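Side-chain contacts in probable glutathione reductase (Sinorhizobium meliloti, PDB 4DNA), which probably reduces glutathione disulfide to glutathione with NADPH, as an FAD-dependent homodimer of the pyridine nucleotide-disulfide oxidoreductase family: residues I301-G305 and D306-R310; V311-T314 and P315-I318. All coordinates share one frame; numbering follows the deposited sequence.

Interaction 1 (I301-G305 and D306-R310). With FAD (flavin-adenine dinucleotide), chain C.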
loop_
_atom_site.group_PDB
_atom_site.type_symbol
_atom_site.label_atom_id
_atom_site.label_comp_id
_atom_site.label_asym_id
_atom_site.label_seq_id
_atom_site.Cartn_x
_atom_site.Cartn_y
_atom_site.Cartn_z
ATOM N N ILE A 301 27.069 -31.232 -6.812
ATOM C CA ILE A 301 26.735 -29.954 -7.431
ATOM C C ILE A 301 25.274 -29.591 -7.308
ATOM O O ILE A 301 24.407 -30.407 -7.600
ATOM C CB ILE A 301 27.071 -29.936 -8.934
ATOM C CG1 ILE A 301 28.539 -30.278 -9.177
ATOM C CG2 ILE A 301 26.773 -28.566 -9.524
ATOM C CD1 ILE A 301 28.865 -30.497 -10.635
ATOM N N TYR A 302 25.019 -28.348 -6.905
ATOM C CA TYR A 302 23.670 -27.779 -6.887
ATOM C C TYR A 302 23.518 -26.599 -7.838
ATOM O O TYR A 302 24.492 -25.907 -8.168
ATOM C CB TYR A 302 23.311 -27.279 -5.500
ATOM C CG TYR A 302 23.287 -28.317 -4.414
ATOM C CD1 TYR A 302 24.478 -28.813 -3.863
ATOM C CD2 TYR A 302 22.078 -28.755 -3.885
ATOM C CE1 TYR A 302 24.457 -29.741 -2.836
ATOM C CE2 TYR A 302 22.046 -29.686 -2.858
ATOM C CZ TYR A 302 23.234 -30.175 -2.334
ATOM O OH TYR A 302 23.197 -31.096 -1.308
ATOM N N ALA A 303 22.272 -26.376 -8.248
ATOM C CA ALA A 303 21.898 -25.244 -9.086
ATOM C C ALA A 303 20.656 -24.543 -8.524
ATOM O O ALA A 303 19.714 -25.199 -8.085
ATOM C CB ALA A 303 21.649 -25.705 -10.512
ATOM N N LEU A 304 20.662 -23.210 -8.544
ATOM C CA LEU A 304 19.559 -22.404 -8.024
ATOM C C LEU A 304 19.566 -21.020 -8.665
ATOM O O LEU A 304 20.594 -20.564 -9.168
ATOM C CB LEU A 304 19.623 -22.307 -6.489
ATOM C CG LEU A 304 20.935 -21.879 -5.821
ATOM C CD1 LEU A 304 20.912 -20.386 -5.569
ATOM C CD2 LEU A 304 21.177 -22.625 -4.519
ATOM N N GLY A 305 18.416 -20.354 -8.648
ATOM C CA GLY A 305 18.286 -19.052 -9.289
ATOM C C GLY A 305 17.688 -19.168 -10.676
ATOM O O GLY A 305 17.110 -20.209 -11.032
ATOM N N ASP A 306 17.833 -18.099 -11.462
ATOM C CA ASP A 306 17.209 -17.999 -12.781
ATOM C C ASP A 306 17.757 -19.011 -13.778
ATOM O O ASP A 306 17.122 -19.279 -14.797
ATOM C CB ASP A 306 17.330 -16.584 -13.332
ATOM C CG ASP A 306 16.376 -15.619 -12.662
ATOM O OD1 ASP A 306 15.739 -16.006 -11.643
ATOM O OD2 ASP A 306 16.259 -14.468 -13.149
ATOM N N VAL A 307 18.923 -19.576 -13.465
ATOM C CA VAL A 307 19.527 -20.627 -14.274
ATOM C C VAL A 307 18.694 -21.921 -14.314
ATOM O O VAL A 307 18.907 -22.766 -15.189
ATOM C CB VAL A 307 20.981 -20.932 -13.813
ATOM C CG1 VAL A 307 21.008 -21.567 -12.429
ATOM C CG2 VAL A 307 21.703 -21.807 -14.832
ATOM N N THR A 308 17.743 -22.061 -13.384
ATOM C CA THR A 308 17.076 -23.350 -13.138
ATOM C C THR A 308 15.703 -23.532 -13.754
ATOM O O THR A 308 14.990 -24.471 -13.391
ATOM C CB THR A 308 16.946 -23.691 -11.632
ATOM O OG1 THR A 308 16.036 -22.783 -10.993
ATOM C CG2 THR A 308 18.282 -23.645 -10.957
ATOM N N ASP A 309 15.304 -22.673 -14.682
ATOM C CA ASP A 309 14.089 -22.999 -15.414
ATOM C C ASP A 309 12.850 -22.452 -14.693
ATOM O O ASP A 309 11.808 -22.220 -15.326
ATOM C CB ASP A 309 13.990 -24.546 -15.495
ATOM C CG ASP A 309 13.213 -25.050 -16.700
ATOM O OD1 ASP A 309 13.421 -24.544 -17.840
ATOM O OD2 ASP A 309 12.407 -25.990 -16.494
ATOM N N ARG A 310 12.988 -22.233 -13.379
ATOM C CA ARG A 310 11.847 -22.133 -12.454
ATOM C C ARG A 310 11.090 -20.804 -12.544
ATOM O O ARG A 310 10.939 -20.234 -13.630
ATOM C CB ARG A 310 12.302 -22.444 -11.011
ATOM C CG ARG A 310 12.779 -23.892 -10.815
ATOM C CD ARG A 310 12.766 -24.380 -9.361
ATOM N NE ARG A 310 14.021 -24.140 -8.636
ATOM C CZ ARG A 310 14.518 -24.939 -7.682
ATOM N NH1 ARG A 310 13.884 -26.062 -7.329
ATOM N NH2 ARG A 310 15.675 -24.626 -7.083
HETATM P PA FAD C . 21.645 -13.277 -11.039
HETATM O O1A FAD C . 21.175 -13.320 -12.483
HETATM O O2A FAD C . 21.130 -12.257 -10.048
HETATM O O5B FAD C . 23.247 -13.164 -11.021
HETATM C C5B FAD C . 24.111 -14.294 -11.202
HETATM C C4B FAD C . 25.502 -13.719 -11.416
HETATM O O4B FAD C . 26.431 -14.684 -11.906
HETATM C C3B FAD C . 25.444 -12.601 -12.440
HETATM O O3B FAD C . 25.932 -11.399 -11.826
HETATM C C2B FAD C . 26.305 -13.089 -13.588
HETATM O O2B FAD C . 27.011 -12.014 -14.208
HETATM C C1B FAD C . 27.242 -14.085 -12.920
HETATM N N9A FAD C . 27.731 -15.159 -13.815
HETATM C C8A FAD C . 27.040 -15.676 -14.849
HETATM N N7A FAD C . 27.719 -16.668 -15.473
HETATM C C5A FAD C . 28.877 -16.798 -14.817
HETATM C C6A FAD C . 30.046 -17.679 -14.975
HETATM N N6A FAD C . 30.032 -18.576 -15.991
HETATM N N1A FAD C . 31.073 -17.534 -14.097
HETATM C C2A FAD C . 31.030 -16.607 -13.108
HETATM N N3A FAD C . 29.986 -15.769 -12.910
HETATM C C4A FAD C . 28.894 -15.814 -13.721
HETATM N N1 FAD C . 12.652 -10.031 -9.717
HETATM C C2 FAD C . 11.808 -9.657 -8.729
HETATM O O2 FAD C . 11.581 -10.447 -7.787
HETATM N N3 FAD C . 11.202 -8.455 -8.735
HETATM C C4 FAD C . 11.386 -7.544 -9.712
HETATM O O4 FAD C . 10.808 -6.431 -9.669
HETATM C C4X FAD C . 12.295 -7.890 -10.834
HETATM N N5 FAD C . 12.537 -7.033 -11.850
HETATM C C5X FAD C . 13.384 -7.389 -12.854
HETATM C C6 FAD C . 13.633 -6.504 -13.904
HETATM C C7 FAD C . 14.494 -6.864 -14.946
HETATM C C7M FAD C . 14.733 -5.871 -16.056
HETATM C C8 FAD C . 15.171 -8.200 -14.933
HETATM C C8M FAD C . 16.119 -8.637 -16.017
HETATM C C9 FAD C . 14.922 -9.082 -13.891
HETATM C C9A FAD C . 14.056 -8.730 -12.857
HETATM N N10 FAD C . 13.816 -9.635 -11.803
HETATM C C10 FAD C . 12.933 -9.232 -10.773
HETATM C "C1'" FAD C . 14.472 -10.955 -11.808
HETATM C "C2'" FAD C . 15.668 -11.043 -10.872
HETATM O "O2'" FAD C . 16.602 -10.006 -11.190
HETATM C "C3'" FAD C . 16.318 -12.425 -10.961
HETATM O "O3'" FAD C . 15.287 -13.410 -10.833
HETATM C "C4'" FAD C . 17.375 -12.665 -9.882
HETATM O "O4'" FAD C . 18.487 -11.788 -10.099
HETATM C "C5'" FAD C . 17.861 -14.104 -9.899
HETATM O "O5'" FAD C . 19.227 -14.129 -9.493
HETATM P P FAD C . 20.212 -15.390 -9.721
HETATM O O1P FAD C . 20.663 -15.920 -8.373
HETATM O O2P FAD C . 19.614 -16.330 -10.740
HETATM O O3P FAD C . 21.523 -14.743 -10.385
#
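G305 O takes two hydrogen bonds from T308, one from the hydroxyl and one from the backbone amide, and so closes a tight turn. T308 OG1 lies 2.8 Å from G305 O, nearly in line with the C=O bond, whereas T308 N, 3.1 Å from the same G305 O, stands above the carbonyl plane. The turn directs D306 N at FAD O2P (2.6 Å, 165°), while the D306 carboxylate lies against the ribityl hydroxyl O3'. R310 NE reaches T308 OG1 only weakly; its salt bridge is with E320. G305, at phi 97°, has a backbone conformation that a residue with a CB would find hard to adopt. With chi1 at 68°, T308 OG1 sits between the backbone N and the carbonyl carbon, and T308 CG2 is turned onto the chain, 3.4 Å from L304 N. With an alanine here, G305 O would probably lose its side-chain donor and the backbone at L304 its covering methyl. Packing is lighter elsewhere: V307 CG1 rests on L304 O, and A303 CB meets T308 CG2. The turn follows strand 301-303, an outer strand of the parallel FAD-domain sheet beside strand 137-139, and L304 packs on helix 314-329.

Interaction 2 (V311-T314 and P315-I318). With FAD (flavin-adenine dinucleotide), chain C.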
loop_
_atom_site.group_PDB
_atom_site.type_symbol
_atom_site.label_atom_id
_atom_site.label_comp_id
_atom_site.label_asym_id
_atom_site.label_seq_id
_atom_site.Cartn_x
_atom_site.Cartn_y
_atom_site.Cartn_z
ATOM N N VAL A 311 10.575 -20.329 -11.418
ATOM C CA VAL A 311 10.031 -18.980 -11.374
ATOM C C VAL A 311 11.222 -18.038 -11.269
ATOM O O VAL A 311 12.068 -18.184 -10.373
ATOM C CB VAL A 311 9.081 -18.790 -10.183
ATOM C CG1 VAL A 311 8.351 -17.455 -10.284
ATOM C CG2 VAL A 311 8.099 -19.949 -10.119
ATOM N N GLN A 312 11.299 -17.093 -12.203
ATOM C CA GLN A 312 12.474 -16.222 -12.300
ATOM C C GLN A 312 12.303 -14.916 -11.554
ATOM O O GLN A 312 12.114 -13.847 -12.154
ATOM C CB GLN A 312 12.875 -15.984 -13.754
ATOM C CG GLN A 312 13.592 -17.185 -14.356
ATOM C CD GLN A 312 13.864 -17.035 -15.833
ATOM O OE1 GLN A 312 13.856 -15.923 -16.372
ATOM N NE2 GLN A 312 14.120 -18.153 -16.498
ATOM N N LEU A 313 12.377 -15.019 -10.233
ATOM C CA LEU A 313 12.267 -13.869 -9.366
ATOM C C LEU A 313 13.333 -13.921 -8.264
ATOM O O LEU A 313 13.776 -15.008 -7.866
ATOM C CB LEU A 313 10.851 -13.768 -8.789
ATOM C CG LEU A 313 9.677 -13.647 -9.769
ATOM C CD1 LEU A 313 8.392 -14.005 -9.043
ATOM C CD2 LEU A 313 9.574 -12.263 -10.408
ATOM N N THR A 314 13.734 -12.738 -7.792
ATOM C CA THR A 314 14.797 -12.586 -6.798
ATOM C C THR A 314 14.540 -13.346 -5.486
ATOM O O THR A 314 15.411 -14.098 -5.051
ATOM C CB THR A 314 15.123 -11.089 -6.554
ATOM O OG1 THR A 314 15.630 -10.520 -7.768
ATOM C CG2 THR A 314 16.167 -10.899 -5.460
ATOM N N PRO A 315 13.345 -13.174 -4.862
ATOM C CA PRO A 315 13.071 -13.903 -3.618
ATOM C C PRO A 315 13.109 -15.421 -3.785
ATOM O O PRO A 315 13.494 -16.125 -2.844
ATOM C CB PRO A 315 11.652 -13.448 -3.246
ATOM C CG PRO A 315 11.522 -12.114 -3.877
ATOM C CD PRO A 315 12.224 -12.273 -5.196
ATOM N N VAL A 316 12.714 -15.908 -4.962
ATOM C CA VAL A 316 12.734 -17.335 -5.266
ATOM C C VAL A 316 14.174 -17.820 -5.187
ATOM O O VAL A 316 14.471 -18.803 -4.518
ATOM C CB VAL A 316 12.102 -17.637 -6.648
ATOM C CG1 VAL A 316 11.880 -19.132 -6.845
ATOM C CG2 VAL A 316 10.777 -16.917 -6.779
ATOM N N ALA A 317 15.071 -17.094 -5.837
ATOM C CA ALA A 317 16.496 -17.365 -5.738
ATOM C C ALA A 317 16.942 -17.401 -4.294
ATOM O O ALA A 317 17.643 -18.327 -3.889
ATOM C CB ALA A 317 17.291 -16.324 -6.504
ATOM N N ILE A 318 16.536 -16.391 -3.524
ATOM C CA ILE A 318 16.961 -16.253 -2.134
ATOM C C ILE A 318 16.464 -17.420 -1.303
ATOM O O ILE A 318 17.220 -17.975 -0.499
ATOM C CB ILE A 318 16.501 -14.917 -1.507
ATOM C CG1 ILE A 318 17.361 -13.767 -2.043
ATOM C CG2 ILE A 318 16.577 -14.982 0.015
ATOM C CD1 ILE A 318 16.740 -12.394 -1.913
HETATM P PA FAD C . 21.645 -13.277 -11.039
HETATM O O1A FAD C . 21.175 -13.320 -12.483
HETATM O O2A FAD C . 21.130 -12.257 -10.048
HETATM O O5B FAD C . 23.247 -13.164 -11.021
HETATM C C5B FAD C . 24.111 -14.294 -11.202
HETATM C C4B FAD C . 25.502 -13.719 -11.416
HETATM O O4B FAD C . 26.431 -14.684 -11.906
HETATM C C3B FAD C . 25.444 -12.601 -12.440
HETATM O O3B FAD C . 25.932 -11.399 -11.826
HETATM C C2B FAD C . 26.305 -13.089 -13.588
HETATM O O2B FAD C . 27.011 -12.014 -14.208
HETATM C C1B FAD C . 27.242 -14.085 -12.920
HETATM N N9A FAD C . 27.731 -15.159 -13.815
HETATM C C8A FAD C . 27.040 -15.676 -14.849
HETATM N N7A FAD C . 27.719 -16.668 -15.473
HETATM C C5A FAD C . 28.877 -16.798 -14.817
HETATM C C6A FAD C . 30.046 -17.679 -14.975
HETATM N N6A FAD C . 30.032 -18.576 -15.991
HETATM N N1A FAD C . 31.073 -17.534 -14.097
HETATM C C2A FAD C . 31.030 -16.607 -13.108
HETATM N N3A FAD C . 29.986 -15.769 -12.910
HETATM C C4A FAD C . 28.894 -15.814 -13.721
HETATM N N1 FAD C . 12.652 -10.031 -9.717
HETATM C C2 FAD C . 11.808 -9.657 -8.729
HETATM O O2 FAD C . 11.581 -10.447 -7.787
HETATM N N3 FAD C . 11.202 -8.455 -8.735
HETATM C C4 FAD C . 11.386 -7.544 -9.712
HETATM O O4 FAD C . 10.808 -6.431 -9.669
HETATM C C4X FAD C . 12.295 -7.890 -10.834
HETATM N N5 FAD C . 12.537 -7.033 -11.850
HETATM C C5X FAD C . 13.384 -7.389 -12.854
HETATM C C6 FAD C . 13.633 -6.504 -13.904
HETATM C C7 FAD C . 14.494 -6.864 -14.946
HETATM C C7M FAD C . 14.733 -5.871 -16.056
HETATM C C8 FAD C . 15.171 -8.200 -14.933
HETATM C C8M FAD C . 16.119 -8.637 -16.017
HETATM C C9 FAD C . 14.922 -9.082 -13.891
HETATM C C9A FAD C . 14.056 -8.730 -12.857
HETATM N N10 FAD C . 13.816 -9.635 -11.803
HETATM C C10 FAD C . 12.933 -9.232 -10.773
HETATM C "C1'" FAD C . 14.472 -10.955 -11.808
HETATM C "C2'" FAD C . 15.668 -11.043 -10.872
HETATM O "O2'" FAD C . 16.602 -10.006 -11.190
HETATM C "C3'" FAD C . 16.318 -12.425 -10.961
HETATM O "O3'" FAD C . 15.287 -13.410 -10.833
HETATM C "C4'" FAD C . 17.375 -12.665 -9.882
HETATM O "O4'" FAD C . 18.487 -11.788 -10.099
HETATM C "C5'" FAD C . 17.861 -14.104 -9.899
HETATM O "O5'" FAD C . 19.227 -14.129 -9.493
HETATM P P FAD C . 20.212 -15.390 -9.721
HETATM O O1P FAD C . 20.663 -15.920 -8.373
HETATM O O2P FAD C . 19.614 -16.330 -10.740
HETATM O O3P FAD C . 21.523 -14.743 -10.385
#
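P315 follows T314 at the start of a helix, and its ring lies against L313 and the flavin: P315 CD is 4.1 Å from L313 CB and 3.2 Å from FAD O2. Having no amide hydrogen, P315 suits a first turn, where backbone N atoms lack a carbonyl one turn earlier in the helix. The preceding amide, T314 N, is used by the cofactor, bonding to FAD O2 at 3.1 Å and more weakly to FAD N1. The helix start thus faces the pyrimidine edge of the isoalloxazine and would probably help stabilise negative charge building up at N1 and O2 on reduction. L313 CD2 comes from another side, over the face of the ring at its rim, 3.8 Å from FAD C2. V316 turns back over the loop. V316 CG2, anti to the carbonyl carbon, packs on L313 CB at 3.7 Å and more loosely on V311 CB; CG1, anti to the backbone N (chi1 -169°), lies by V311 O. A317 N bonds to O of L313, the N-cap residue, at 3.2 Å and 167°. A317 CB lies by T314 O and faces FAD O1P. I318 N continues the pattern by bonding to T314 O at 3.0 Å; both helical donors lie in the plane of their carbonyls. The I318 side chain slants across that of T314, I318 CD1 meeting T314 CG2 at 3.9 Å, while T314 OG1 comes against the ribityl chain at C2'. Helix 314-329 begins here, after the loop from strand 301-303. T314 touches S15 and I318 touches R19 of helix 15-25, while H439 of the second subunit packs on T314 and P315, bringing the dimer partner to this helix start.

How the interactions relate
Interactions 1 and 2 follow one another along the chain, with centres about 10 Å apart, and line successive parts of one FAD molecule. Residues 301-310 hold the phosphate and O3'; residues 311-318 bond the flavin and also border the ribityl chain. They meet at that chain: D306 OD1 lies 3.3 Å from Q312 CA, and both residues border O3'. A second meeting point is G305 CA against A317 CB, 4.0 Å apart, beside the phosphate. The C43-C48 disulfide, probably the redox-active one, lies close by, with the side chain of T314 about 3 Å from that of C43. H439 of the second subunit, the predicted proton acceptor, is hydrogen-bonded to the same FAD through its backbone O.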